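Side-chain contacts in cysteine protease-like VirA (Shigella flexneri, PDB 3EB8), which is a secreted virulence effector required for entry into epithelial cells and for spread within and between them, classed as an alpha-tubulin protease, a role that has been disputed: residues S24-Q29 against D33-H38; L48-G53 against K73-L78; A37-N40 against S45-L48; P84-L89 against Q348-I353; D128-K133 against S246-Y251. One frame throughout, in Å; residues are numbered along the deposited sequence.

Contact 1 (S24-Q29 against D33-H38)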
# COMPACT_ATOMS: atom_id res chain seq x y z
N SER A 24 2.57 0.83 -16.21
CA SER A 24 1.58 0.03 -15.50
C SER A 24 1.93 -1.44 -15.60
O SER A 24 2.54 -1.86 -16.58
CB SER A 24 0.19 0.27 -16.09
OG SER A 24 -0.04 1.66 -16.30
N PRO A 25 1.56 -2.22 -14.59
CA PRO A 25 1.79 -3.67 -14.61
C PRO A 25 1.14 -4.28 -15.84
O PRO A 25 0.06 -3.84 -16.25
CB PRO A 25 1.07 -4.17 -13.36
CG PRO A 25 0.94 -3.00 -12.49
CD PRO A 25 0.83 -1.80 -13.38
N SER A 26 1.79 -5.25 -16.45
CA SER A 26 1.21 -5.91 -17.60
C SER A 26 0.49 -7.20 -17.17
O SER A 26 1.13 -8.20 -16.85
CB SER A 26 2.28 -6.19 -18.64
OG SER A 26 2.79 -4.95 -19.12
N LEU A 27 -0.83 -7.16 -17.14
CA LEU A 27 -1.62 -8.32 -16.77
C LEU A 27 -2.18 -8.90 -18.06
O LEU A 27 -2.43 -10.09 -18.17
CB LEU A 27 -2.78 -7.92 -15.86
CG LEU A 27 -2.46 -6.88 -14.78
CD1 LEU A 27 -3.75 -6.37 -14.13
CD2 LEU A 27 -1.49 -7.43 -13.74
N SER A 28 -2.35 -8.00 -19.01
CA SER A 28 -2.74 -8.31 -20.38
C SER A 28 -2.32 -9.72 -20.75
O SER A 28 -1.26 -10.20 -20.33
CB SER A 28 -2.07 -7.29 -21.31
OG SER A 28 -1.51 -6.19 -20.59
N GLN A 29 -3.16 -10.41 -21.52
CA GLN A 29 -2.81 -11.74 -22.01
C GLN A 29 -1.96 -11.65 -23.27
O GLN A 29 -1.34 -12.63 -23.69
CB GLN A 29 -4.07 -12.58 -22.26
CG GLN A 29 -4.57 -13.33 -21.02
CD GLN A 29 -5.51 -14.49 -21.37
OE1 GLN A 29 -5.17 -15.66 -21.14
NE2 GLN A 29 -6.67 -14.17 -21.94
N ASP A 33 6.85 -11.63 -24.12
CA ASP A 33 7.33 -12.68 -23.23
C ASP A 33 8.09 -12.07 -22.07
O ASP A 33 9.03 -11.30 -22.27
CB ASP A 33 8.22 -13.67 -23.97
CG ASP A 33 7.44 -14.61 -24.88
OD1 ASP A 33 6.44 -14.16 -25.49
OD2 ASP A 33 7.83 -15.80 -24.99
N GLY A 34 7.70 -12.42 -20.85
CA GLY A 34 8.38 -11.93 -19.67
C GLY A 34 8.05 -10.48 -19.33
O GLY A 34 8.57 -9.94 -18.35
N GLU A 35 7.19 -9.85 -20.12
CA GLU A 35 6.79 -8.47 -19.87
C GLU A 35 6.04 -8.32 -18.54
O GLU A 35 5.09 -9.04 -18.26
CB GLU A 35 5.92 -7.94 -21.01
CG GLU A 35 5.36 -6.57 -20.77
CD GLU A 35 4.48 -6.10 -21.92
OE1 GLU A 35 4.76 -6.48 -23.07
OE2 GLU A 35 3.50 -5.35 -21.67
N PHE A 36 6.49 -7.36 -17.74
CA PHE A 36 5.90 -7.10 -16.44
C PHE A 36 5.34 -5.69 -16.35
O PHE A 36 4.53 -5.39 -15.48
CB PHE A 36 6.90 -7.36 -15.31
CG PHE A 36 8.07 -6.42 -15.32
CD1 PHE A 36 8.00 -5.22 -14.63
CD2 PHE A 36 9.22 -6.73 -16.01
CE1 PHE A 36 9.06 -4.34 -14.64
CE2 PHE A 36 10.29 -5.86 -16.01
CZ PHE A 36 10.20 -4.66 -15.32
N ALA A 37 5.77 -4.81 -17.25
CA ALA A 37 5.22 -3.46 -17.30
C ALA A 37 5.17 -2.88 -18.70
O ALA A 37 5.90 -3.30 -19.59
CB ALA A 37 5.97 -2.54 -16.38
N HIS A 38 4.30 -1.90 -18.90
CA HIS A 38 4.18 -1.24 -20.18
C HIS A 38 3.80 0.22 -20.01
O HIS A 38 3.19 0.61 -19.02
CB HIS A 38 3.09 -1.90 -21.02
CG HIS A 38 1.72 -1.72 -20.44
ND1 HIS A 38 1.17 -2.62 -19.57
CD2 HIS A 38 0.83 -0.72 -20.58
CE1 HIS A 38 -0.03 -2.19 -19.21
NE2 HIS A 38 -0.26 -1.04 -19.81
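The imidazole of His-38 meets Ser-26 edge-on: OG of Ser-26 lies 2.9 Å from ND1 of His-38 and just 2° out of the ring plane, with CA of Ser-26 at the same edge. Two backbone oxygens approach the ring obliquely, those of Ser-24 and Pro-25, the second 3.4 Å from CE1 of His-38. All this decorates a beta hairpin in which the short strand 24-25 runs antiparallel to strand 35-41 at the border of a five-stranded sheet. In its hydrogen-bonded pair N of Ser-24 lies 2.9 Å from O of His-38, as does N of His-38 from O of Ser-24. Pro-25 stands beside Ala-37, and Ser-26 N donates to Phe-36 O. On the other flank of strand 35-41, Phe-36 and Ala-37 both face Leu-48, a classic beta bulge. With CG of His-38 between backbone N and carbonyl carbon (chi1 66°), the ring leans towards residues 24-26, and ND1 donates to OG of Ser-26. That hydroxyl is thereby both acceptor and donor. The extended Glu-35 chain brings its carboxylate here: OE1 forms a salt bridge with Arg-47, and OG of Ser-26 donates to the anti lone pair of OE2 of Glu-35, 2.7 Å away.

Contact 2 (L48-G53 against K73-L78)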
# COMPACT_ATOMS: atom_id res chain seq x y z
N LEU A 48 8.62 -3.52 -20.53
CA LEU A 48 9.70 -3.95 -19.67
C LEU A 48 9.56 -5.44 -19.42
O LEU A 48 8.54 -5.88 -18.90
CB LEU A 48 9.66 -3.20 -18.35
CG LEU A 48 9.50 -1.69 -18.53
CD1 LEU A 48 9.39 -1.00 -17.17
CD2 LEU A 48 10.66 -1.14 -19.32
N CYS A 49 10.58 -6.20 -19.79
CA CYS A 49 10.50 -7.65 -19.68
C CYS A 49 11.62 -8.21 -18.82
O CYS A 49 12.73 -7.68 -18.81
CB CYS A 49 10.53 -8.30 -21.07
SG CYS A 49 9.26 -7.67 -22.17
N LEU A 50 11.30 -9.28 -18.11
CA LEU A 50 12.28 -10.04 -17.35
C LEU A 50 12.43 -11.40 -17.99
O LEU A 50 11.44 -12.04 -18.35
CB LEU A 50 11.81 -10.19 -15.90
CG LEU A 50 12.20 -9.01 -15.02
CD1 LEU A 50 11.28 -8.89 -13.83
CD2 LEU A 50 13.64 -9.17 -14.57
N ASN A 51 13.67 -11.83 -18.17
CA ASN A 51 13.94 -13.17 -18.64
C ASN A 51 15.11 -13.72 -17.84
O ASN A 51 16.22 -13.19 -17.88
CB ASN A 51 14.24 -13.16 -20.14
CG ASN A 51 13.13 -12.45 -20.94
OD1 ASN A 51 12.06 -13.02 -21.18
ND2 ASN A 51 13.39 -11.20 -21.33
N LYS A 52 14.84 -14.76 -17.06
CA LYS A 52 15.84 -15.31 -16.16
C LYS A 52 16.45 -14.19 -15.30
O LYS A 52 17.66 -14.09 -15.14
CB LYS A 52 16.92 -16.07 -16.94
CG LYS A 52 16.39 -17.32 -17.64
CD LYS A 52 17.46 -18.38 -17.78
CE LYS A 52 16.84 -19.77 -17.90
NZ LYS A 52 17.86 -20.85 -17.82
N GLY A 53 15.59 -13.34 -14.76
CA GLY A 53 16.02 -12.27 -13.88
C GLY A 53 16.71 -11.10 -14.56
O GLY A 53 17.10 -10.14 -13.89
N LYS A 73 22.84 -3.00 -12.58
CA LYS A 73 22.84 -1.64 -12.06
C LYS A 73 21.75 -0.80 -12.71
O LYS A 73 20.94 -0.15 -12.03
CB LYS A 73 24.20 -0.98 -12.28
CG LYS A 73 24.24 0.51 -12.00
CD LYS A 73 25.67 1.04 -12.07
CE LYS A 73 25.72 2.56 -11.93
NZ LYS A 73 27.10 3.10 -12.09
N GLU A 74 21.72 -0.81 -14.04
CA GLU A 74 20.76 -0.01 -14.78
C GLU A 74 19.33 -0.43 -14.46
O GLU A 74 18.39 0.35 -14.52
CB GLU A 74 21.04 -0.13 -16.28
CG GLU A 74 22.54 -0.10 -16.59
CD GLU A 74 22.85 -0.37 -18.05
OE1 GLU A 74 23.89 0.15 -18.53
OE2 GLU A 74 22.06 -1.07 -18.72
N TYR A 75 19.18 -1.70 -14.10
CA TYR A 75 17.87 -2.26 -13.83
C TYR A 75 17.41 -1.84 -12.44
O TYR A 75 16.22 -1.62 -12.21
CB TYR A 75 17.93 -3.79 -13.93
CG TYR A 75 16.69 -4.50 -13.44
CD1 TYR A 75 15.42 -4.08 -13.82
CD2 TYR A 75 16.78 -5.61 -12.60
CE1 TYR A 75 14.29 -4.73 -13.38
CE2 TYR A 75 15.65 -6.27 -12.16
CZ TYR A 75 14.42 -5.83 -12.55
OH TYR A 75 13.30 -6.48 -12.10
N ASN A 76 18.34 -1.74 -11.51
CA ASN A 76 17.99 -1.32 -10.16
C ASN A 76 17.70 0.17 -10.15
O ASN A 76 16.84 0.65 -9.41
CB ASN A 76 19.09 -1.70 -9.15
CG ASN A 76 19.06 -3.18 -8.79
OD1 ASN A 76 18.08 -3.68 -8.23
ND2 ASN A 76 20.13 -3.89 -9.12
N ASN A 77 18.39 0.88 -11.02
CA ASN A 77 18.09 2.28 -11.24
C ASN A 77 16.66 2.42 -11.77
O ASN A 77 15.87 3.26 -11.32
CB ASN A 77 19.09 2.86 -12.24
CG ASN A 77 19.08 4.37 -12.28
OD1 ASN A 77 18.43 4.97 -13.15
ND2 ASN A 77 19.77 4.99 -11.34
N LEU A 78 16.31 1.57 -12.74
CA LEU A 78 14.97 1.56 -13.31
C LEU A 78 13.93 1.26 -12.24
O LEU A 78 12.90 1.91 -12.17
CB LEU A 78 14.87 0.53 -14.44
CG LEU A 78 13.53 0.42 -15.17
CD1 LEU A 78 13.72 -0.18 -16.56
CD2 LEU A 78 12.56 -0.42 -14.39
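Apolar packing of a helix against a strand joins Leu-48 and Leu-50 to Leu-78 and Tyr-75, at the place where helix 72-81 lies beside the N-terminal antiparallel sheet. The contact is modest, burying 169 Å² in all, and no hydrogen bond crosses it. Its backbones stay well apart: the CA atoms of Leu-48 and Leu-78 are 9.9 Å from each other, so the gap is spanned almost entirely by side chains. The closest approach is between Leu-50 and Tyr-75, whose side chains cross at about a right angle. Both leucine methyls bear on the phenol end, CD1 of Leu-50 at 3.6 Å from OH of Tyr-75 and CD2 of Leu-50 at 4.0 Å from CZ of Tyr-75. The tyrosine can extend this far because its CG stands anti to the backbone N (chi1 170°), which sends the ring from the helix towards the sheet. In the fold, helix 72-81 follows the last strand of this five-stranded sheet, 66-69, and comes back over the third, 44-51; Tyr-75 also touches Cys-55 of the fourth. One helical turn further on, Leu-78 reaches the neighbouring leucine of the strand, CD1 of Leu-78 lying 4.2 Å from CD2 of Leu-48. At the other end, Lys-52 and Gly-53 turn the chain into strand 54-61, and O of Gly-53 lies 4.5 Å from CE2 of Tyr-75.

Contact 3 (A37-N40 against S45-L48)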
# COMPACT_ATOMS: atom_id res chain seq x y z
N ALA A 37 5.77 -4.81 -17.25
CA ALA A 37 5.22 -3.46 -17.30
C ALA A 37 5.17 -2.88 -18.70
O ALA A 37 5.90 -3.30 -19.59
CB ALA A 37 5.97 -2.54 -16.38
N HIS A 38 4.30 -1.90 -18.90
CA HIS A 38 4.18 -1.24 -20.18
C HIS A 38 3.80 0.22 -20.01
O HIS A 38 3.19 0.61 -19.02
CB HIS A 38 3.09 -1.90 -21.02
CG HIS A 38 1.72 -1.72 -20.44
ND1 HIS A 38 1.17 -2.62 -19.57
CD2 HIS A 38 0.83 -0.72 -20.58
CE1 HIS A 38 -0.03 -2.19 -19.21
NE2 HIS A 38 -0.26 -1.04 -19.81
N ALA A 39 4.17 1.02 -21.00
CA ALA A 39 3.75 2.41 -21.06
C ALA A 39 3.38 2.71 -22.49
O ALA A 39 4.11 2.41 -23.42
CB ALA A 39 4.86 3.32 -20.59
N ASN A 40 2.19 3.25 -22.67
CA ASN A 40 1.73 3.60 -24.00
C ASN A 40 1.55 5.09 -24.02
O ASN A 40 0.63 5.63 -23.40
CB ASN A 40 0.42 2.88 -24.33
CG ASN A 40 0.53 1.36 -24.19
OD1 ASN A 40 1.56 0.78 -24.53
ND2 ASN A 40 -0.52 0.71 -23.69
N SER A 45 5.13 2.78 -27.42
CA SER A 45 4.90 1.84 -26.35
C SER A 45 6.23 1.33 -25.85
O SER A 45 7.11 1.01 -26.64
CB SER A 45 4.07 0.67 -26.84
OG SER A 45 3.76 -0.20 -25.77
N ILE A 46 6.39 1.28 -24.54
CA ILE A 46 7.58 0.72 -23.94
C ILE A 46 7.17 -0.51 -23.14
O ILE A 46 6.20 -0.46 -22.39
CB ILE A 46 8.32 1.74 -23.04
CG1 ILE A 46 8.69 2.98 -23.84
CG2 ILE A 46 9.59 1.15 -22.49
CD1 ILE A 46 7.60 4.02 -23.92
N ARG A 47 7.88 -1.61 -23.34
CA ARG A 47 7.60 -2.81 -22.59
C ARG A 47 8.82 -3.19 -21.80
O ARG A 47 9.94 -3.20 -22.32
CB ARG A 47 7.22 -3.95 -23.53
CG ARG A 47 6.20 -3.57 -24.57
CD ARG A 47 4.89 -3.13 -23.95
NE ARG A 47 3.89 -2.88 -24.98
CZ ARG A 47 3.22 -3.83 -25.62
NH1 ARG A 47 3.42 -5.10 -25.31
NH2 ARG A 47 2.34 -3.50 -26.55
N LEU A 48 8.62 -3.52 -20.53
CA LEU A 48 9.70 -3.95 -19.67
C LEU A 48 9.56 -5.44 -19.42
O LEU A 48 8.54 -5.88 -18.90
CB LEU A 48 9.66 -3.20 -18.35
CG LEU A 48 9.50 -1.69 -18.53
CD1 LEU A 48 9.39 -1.00 -17.17
CD2 LEU A 48 10.66 -1.14 -19.32
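A beta hairpin places strand 35-41 against strand 44-51, and within it residues 37-40 and 45-48 run antiparallel, their axes 4.6 Å apart at closest approach. Ala-39 and Ile-46 form a hydrogen-bonded pair with both bonds short, 2.9 Å from Ala-39 N to Ile-46 O and 2.8 Å from Ile-46 N to Ala-39 O. The pair of Ala-37 and Leu-48 is uneven: Leu-48 N gives Ala-37 O a good bond, whereas the return bond from Ala-37 N to Leu-48 O is weak at 3.4 Å, next to the bulge. Ala-37, Ala-39, Ile-46 and Leu-48 share one face of the sheet. There CD1 of Leu-48 rests 3.8 Å from CB of Ala-37, and Phe-23 adjoins Ala-39, Ile-46 and Leu-48. The face of His-38 and Arg-47 is of another character. Here the arginine chain bends at chi2 (-61°) and lays its CD 3.7 Å from CB of His-38, whose ring is turned the other way, towards Ser-26. The bend also brings NE of Arg-47 back along its own strand to donate to OG of Ser-45 at 2.8 Å, with the hydroxyl oxygen close to the guanidinium plane. Since NH1 is engaged with Glu-35 on the partner strand, the guanidinium is gripped through two different nitrogens and its rotation is fixed, and its charge would probably help to keep the glutamate ionised.

Contact 4 (P84-L89 against Q348-I353)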
# COMPACT_ATOMS: atom_id res chain seq x y z
N PRO A 84 4.79 3.72 -7.45
CA PRO A 84 4.37 2.82 -6.37
C PRO A 84 3.23 1.91 -6.83
O PRO A 84 2.08 2.11 -6.44
CB PRO A 84 3.84 3.79 -5.31
CG PRO A 84 3.34 4.98 -6.13
CD PRO A 84 4.44 5.12 -7.15
N LYS A 85 3.55 0.92 -7.66
CA LYS A 85 2.55 -0.04 -8.13
C LYS A 85 3.08 -1.44 -7.89
O LYS A 85 4.27 -1.63 -7.62
CB LYS A 85 2.26 0.15 -9.62
CG LYS A 85 1.74 1.54 -9.94
CD LYS A 85 1.42 1.70 -11.40
CE LYS A 85 0.87 3.09 -11.65
NZ LYS A 85 0.80 3.41 -13.10
N GLN A 86 2.20 -2.42 -7.96
CA GLN A 86 2.58 -3.80 -7.76
C GLN A 86 2.96 -4.45 -9.09
O GLN A 86 2.12 -4.66 -9.96
CB GLN A 86 1.45 -4.57 -7.06
CG GLN A 86 0.98 -3.94 -5.75
CD GLN A 86 -0.17 -4.72 -5.12
OE1 GLN A 86 -1.25 -4.84 -5.71
NE2 GLN A 86 0.07 -5.27 -3.93
N PHE A 87 4.25 -4.73 -9.25
CA PHE A 87 4.73 -5.37 -10.46
C PHE A 87 5.13 -6.82 -10.20
O PHE A 87 5.55 -7.18 -9.10
CB PHE A 87 5.93 -4.62 -11.05
CG PHE A 87 5.60 -3.24 -11.52
CD1 PHE A 87 5.75 -2.16 -10.67
CD2 PHE A 87 5.16 -3.02 -12.81
CE1 PHE A 87 5.45 -0.88 -11.11
CE2 PHE A 87 4.85 -1.74 -13.26
CZ PHE A 87 4.99 -0.67 -12.41
N ASN A 88 5.02 -7.64 -11.23
CA ASN A 88 5.55 -8.98 -11.14
C ASN A 88 7.06 -8.97 -11.38
O ASN A 88 7.51 -9.17 -12.51
CB ASN A 88 4.84 -9.93 -12.09
CG ASN A 88 4.80 -11.33 -11.55
OD1 ASN A 88 5.51 -12.21 -12.04
ND2 ASN A 88 4.00 -11.54 -10.51
N LEU A 89 7.83 -8.70 -10.33
CA LEU A 89 9.29 -8.66 -10.45
C LEU A 89 9.92 -10.02 -10.15
O LEU A 89 11.08 -10.25 -10.46
CB LEU A 89 9.87 -7.58 -9.55
CG LEU A 89 9.23 -6.21 -9.69
CD1 LEU A 89 9.82 -5.24 -8.69
CD2 LEU A 89 9.39 -5.69 -11.11
N GLN A 348 -4.27 -8.78 -3.75
CA GLN A 348 -2.93 -8.92 -4.27
C GLN A 348 -1.91 -8.36 -3.29
O GLN A 348 -2.05 -7.24 -2.78
CB GLN A 348 -2.78 -8.25 -5.61
CG GLN A 348 -1.47 -8.55 -6.28
CD GLN A 348 -1.40 -7.89 -7.64
OE1 GLN A 348 -1.17 -6.68 -7.73
NE2 GLN A 348 -1.61 -8.69 -8.70
N VAL A 349 -0.89 -9.16 -3.04
CA VAL A 349 0.11 -8.85 -2.03
C VAL A 349 1.46 -8.67 -2.70
O VAL A 349 1.83 -9.44 -3.59
CB VAL A 349 0.15 -9.95 -0.95
CG1 VAL A 349 1.33 -9.77 -0.01
CG2 VAL A 349 -1.16 -9.95 -0.17
N SER A 350 2.18 -7.63 -2.29
CA SER A 350 3.48 -7.32 -2.87
C SER A 350 4.44 -6.85 -1.79
O SER A 350 4.00 -6.36 -0.76
CB SER A 350 3.34 -6.25 -3.93
OG SER A 350 2.83 -5.06 -3.35
N PHE A 351 5.75 -7.00 -2.03
CA PHE A 351 6.78 -6.67 -1.05
C PHE A 351 7.86 -5.76 -1.63
O PHE A 351 8.16 -5.82 -2.81
CB PHE A 351 7.50 -7.93 -0.58
CG PHE A 351 6.79 -8.67 0.49
CD1 PHE A 351 5.56 -9.26 0.25
CD2 PHE A 351 7.37 -8.81 1.74
CE1 PHE A 351 4.91 -9.96 1.24
CE2 PHE A 351 6.73 -9.52 2.74
CZ PHE A 351 5.50 -10.10 2.49
N ALA A 352 8.46 -4.96 -0.77
CA ALA A 352 9.72 -4.33 -1.09
C ALA A 352 10.52 -4.08 0.18
O ALA A 352 9.95 -3.88 1.26
CB ALA A 352 9.52 -3.02 -1.89
N ILE A 353 11.83 -4.08 0.04
CA ILE A 353 12.71 -3.63 1.10
C ILE A 353 13.29 -2.27 0.74
O ILE A 353 13.74 -2.04 -0.39
CB ILE A 353 13.82 -4.66 1.40
CG1 ILE A 353 13.21 -5.89 2.09
CG2 ILE A 353 14.86 -4.07 2.34
CD1 ILE A 353 14.21 -7.01 2.31
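Gln-86 packs its amide tightly against Gln-348 and Ser-350, and nearly all of the polar chemistry of the contact is concentrated there. NE2 of Gln-86 donates twice: to OG of Ser-350 at 2.8 Å, and to the backbone O of Gln-348 at 3.1 Å. Both acceptors lie close to the amide plane and at well-separated angles about the nitrogen, so each N-H has its own partner. They receive it differently, however, since the donor sits above the backbone carbonyl plane of Gln-348, 62° out of it. The extended glutamine chain (CG anti to its carbonyl carbon, chi1 -55°) passes close to the serine on its way, with CG of Gln-86 3.2 Å from OG of Ser-350. Neighbouring strands complete the setting of these buried polar groups: OE1 of Gln-86 is hydrogen-bonded to Ser-324, and the hydroxyl of Ser-350 to Thr-121. Held at both ends, the amide is fixed in its rotation. Gln-348 forms the more exposed rim; its side chain runs antiparallel alongside that of Gln-86, the two amide planes 60° apart, with CB of Gln-348 3.7 Å from OE1 of Gln-86. The loose side begins past Ser-350, where the segments diverge, and the side chain of Leu-89 stays 6.1 Å from residues 348-353. No backbone hydrogen bond links the two segments. Strand 86-87 instead pairs in parallel with strand 121-123, which in turn runs antiparallel to 348-356, and Gln-86 thus ties together strands of the mixed central sheet that are not direct neighbours in it.

Contact 5 (D128-K133 against S246-Y251)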
# COMPACT_ATOMS: atom_id res chain seq x y z
N ASP A 128 -1.74 -20.79 -4.53
CA ASP A 128 -2.20 -21.57 -3.39
C ASP A 128 -2.76 -20.63 -2.33
O ASP A 128 -2.26 -20.60 -1.20
CB ASP A 128 -1.05 -22.40 -2.82
CG ASP A 128 0.26 -21.62 -2.76
OD1 ASP A 128 1.20 -22.00 -3.49
OD2 ASP A 128 0.33 -20.62 -2.01
N TYR A 129 -3.78 -19.87 -2.69
CA TYR A 129 -4.39 -18.91 -1.77
C TYR A 129 -5.27 -19.62 -0.76
O TYR A 129 -5.85 -20.66 -1.05
CB TYR A 129 -5.20 -17.86 -2.54
CG TYR A 129 -6.27 -18.47 -3.39
CD1 TYR A 129 -7.51 -18.79 -2.85
CD2 TYR A 129 -6.03 -18.75 -4.73
CE1 TYR A 129 -8.50 -19.38 -3.64
CE2 TYR A 129 -7.02 -19.34 -5.52
CZ TYR A 129 -8.24 -19.64 -4.97
OH TYR A 129 -9.21 -20.22 -5.75
N PHE A 130 -5.34 -19.06 0.44
CA PHE A 130 -6.18 -19.61 1.49
C PHE A 130 -7.65 -19.37 1.20
O PHE A 130 -8.00 -18.39 0.54
CB PHE A 130 -5.83 -18.95 2.83
CG PHE A 130 -4.43 -19.21 3.29
CD1 PHE A 130 -3.86 -20.47 3.17
CD2 PHE A 130 -3.69 -18.19 3.87
CE1 PHE A 130 -2.56 -20.71 3.59
CE2 PHE A 130 -2.39 -18.42 4.31
CZ PHE A 130 -1.82 -19.68 4.17
N HIS A 131 -8.50 -20.25 1.71
CA HIS A 131 -9.94 -20.05 1.63
C HIS A 131 -10.40 -19.06 2.69
O HIS A 131 -9.72 -18.87 3.70
CB HIS A 131 -10.69 -21.36 1.81
CG HIS A 131 -10.40 -22.37 0.75
ND1 HIS A 131 -9.89 -23.62 1.02
CD2 HIS A 131 -10.55 -22.31 -0.60
CE1 HIS A 131 -9.74 -24.29 -0.11
NE2 HIS A 131 -10.13 -23.52 -1.10
N VAL A 132 -11.56 -18.44 2.48
CA VAL A 132 -12.19 -17.65 3.52
C VAL A 132 -12.43 -18.51 4.75
O VAL A 132 -12.91 -19.64 4.63
CB VAL A 132 -13.55 -17.10 3.05
CG1 VAL A 132 -14.21 -16.28 4.14
CG2 VAL A 132 -13.38 -16.27 1.78
N LYS A 133 -12.09 -17.98 5.91
CA LYS A 133 -12.37 -18.66 7.17
C LYS A 133 -13.28 -17.78 8.03
O LYS A 133 -13.29 -16.56 7.87
CB LYS A 133 -11.06 -18.97 7.90
CG LYS A 133 -10.16 -19.93 7.15
CD LYS A 133 -8.79 -20.02 7.82
CE LYS A 133 -7.80 -20.80 6.98
NZ LYS A 133 -6.40 -20.66 7.50
N SER A 246 2.74 -19.06 0.10
CA SER A 246 3.80 -18.36 -0.63
C SER A 246 4.16 -17.04 0.04
O SER A 246 5.33 -16.70 0.15
CB SER A 246 3.40 -18.12 -2.08
OG SER A 246 2.94 -19.32 -2.66
N VAL A 247 3.14 -16.31 0.47
CA VAL A 247 3.37 -15.07 1.21
C VAL A 247 4.01 -15.39 2.56
O VAL A 247 4.97 -14.73 2.98
CB VAL A 247 2.04 -14.30 1.45
CG1 VAL A 247 2.22 -13.23 2.51
CG2 VAL A 247 1.55 -13.68 0.15
N GLU A 248 3.48 -16.40 3.23
CA GLU A 248 4.09 -16.86 4.46
C GLU A 248 5.58 -17.12 4.28
O GLU A 248 6.39 -16.74 5.13
CB GLU A 248 3.40 -18.14 4.95
CG GLU A 248 2.08 -17.87 5.65
CD GLU A 248 1.47 -19.12 6.27
OE1 GLU A 248 1.85 -20.25 5.87
OE2 GLU A 248 0.60 -18.97 7.15
N HIS A 249 5.94 -17.75 3.17
CA HIS A 249 7.31 -18.14 2.94
C HIS A 249 8.18 -16.90 2.73
O HIS A 249 9.19 -16.71 3.41
CB HIS A 249 7.40 -19.13 1.77
CG HIS A 249 8.74 -19.77 1.63
ND1 HIS A 249 9.59 -19.50 0.57
CD2 HIS A 249 9.38 -20.68 2.41
CE1 HIS A 249 10.69 -20.22 0.71
NE2 HIS A 249 10.60 -20.94 1.81
N ILE A 250 7.77 -16.04 1.82
CA ILE A 250 8.53 -14.82 1.60
C ILE A 250 8.65 -14.04 2.91
O ILE A 250 9.71 -13.56 3.27
CB ILE A 250 7.89 -13.91 0.53
CG1 ILE A 250 7.52 -14.71 -0.71
CG2 ILE A 250 8.84 -12.77 0.17
CD1 ILE A 250 8.58 -15.72 -1.12
N TYR A 251 7.54 -13.92 3.62
CA TYR A 251 7.53 -13.10 4.82
C TYR A 251 8.52 -13.67 5.85
O TYR A 251 9.26 -12.92 6.50
CB TYR A 251 6.10 -13.04 5.38
CG TYR A 251 5.92 -12.17 6.59
CD1 TYR A 251 6.32 -10.85 6.58
CD2 TYR A 251 5.31 -12.66 7.73
CE1 TYR A 251 6.15 -10.04 7.68
CE2 TYR A 251 5.13 -11.86 8.84
CZ TYR A 251 5.55 -10.55 8.80
OH TYR A 251 5.38 -9.74 9.90
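A chi1 of 42° in Asp-128, with CG between the backbone N and the carbonyl carbon, swings its carboxylate towards Ser-246, whose OG stands beside its own backbone N (chi1 -50°) and meets it. The contact joins the loop between strand 121-123 and helix 140-149 to the first turn of helix 245-265, which falls in the region assigned to tubulin binding. OG of Ser-246 donates to OD2 of Asp-128 at 3.0 Å, and OD2 accepts on its syn lone pair, on the side of the other carboxylate oxygen. OD1 of Asp-128 is also near, 3.3 Å from OG of Ser-246, but at an angle too poor for a bond. Since this carboxylate lies beside the N-terminal end of a helix, the helix dipole would probably favour its negative charge. A second meeting lies further along, between Phe-130 and Glu-248. The loop is held near the start of the helix by backbone hydrogen bonding between Phe-130 and Thr-243, and the phenyl ring also touches Ser-245. From the same turn of the helix the extended chain of Glu-248 crosses the side chain of Phe-130 at about a right angle. It presents its carboxylate carbon to the ring edge, in the ring plane, while OE2 approaches obliquely and the two flat groups are turned 67° against each other. Both acidic residues are exposed, in keeping with a surface contact. CZ of Phe-130 is the ring atom nearest the acid, 3.9 Å from both CD and OE2 of Glu-248.

Contacts 1 and 3 pair neighbouring strands of one antiparallel sheet, and contact 2 packs a helix on it. Contacts 1 and 3, centres 8 Å apart, share Ala-37 and His-38 and are also joined through Glu-35 and Arg-47, while contact 2 takes over Leu-48. Contact 4 belongs to the central mixed sheet, yet it touches this unit: CE2 of Phe-87 packs 3.4 Å from CB of Ala-37, and O of Leu-89 lies 3.6 Å from CD1 of Leu-50. Contact 5, centred 16 Å from contact 4, meets its strand through Val-247 on Val-349 and Tyr-251 on Phe-351. From contact 3 it is remote, about 30 Å between centres.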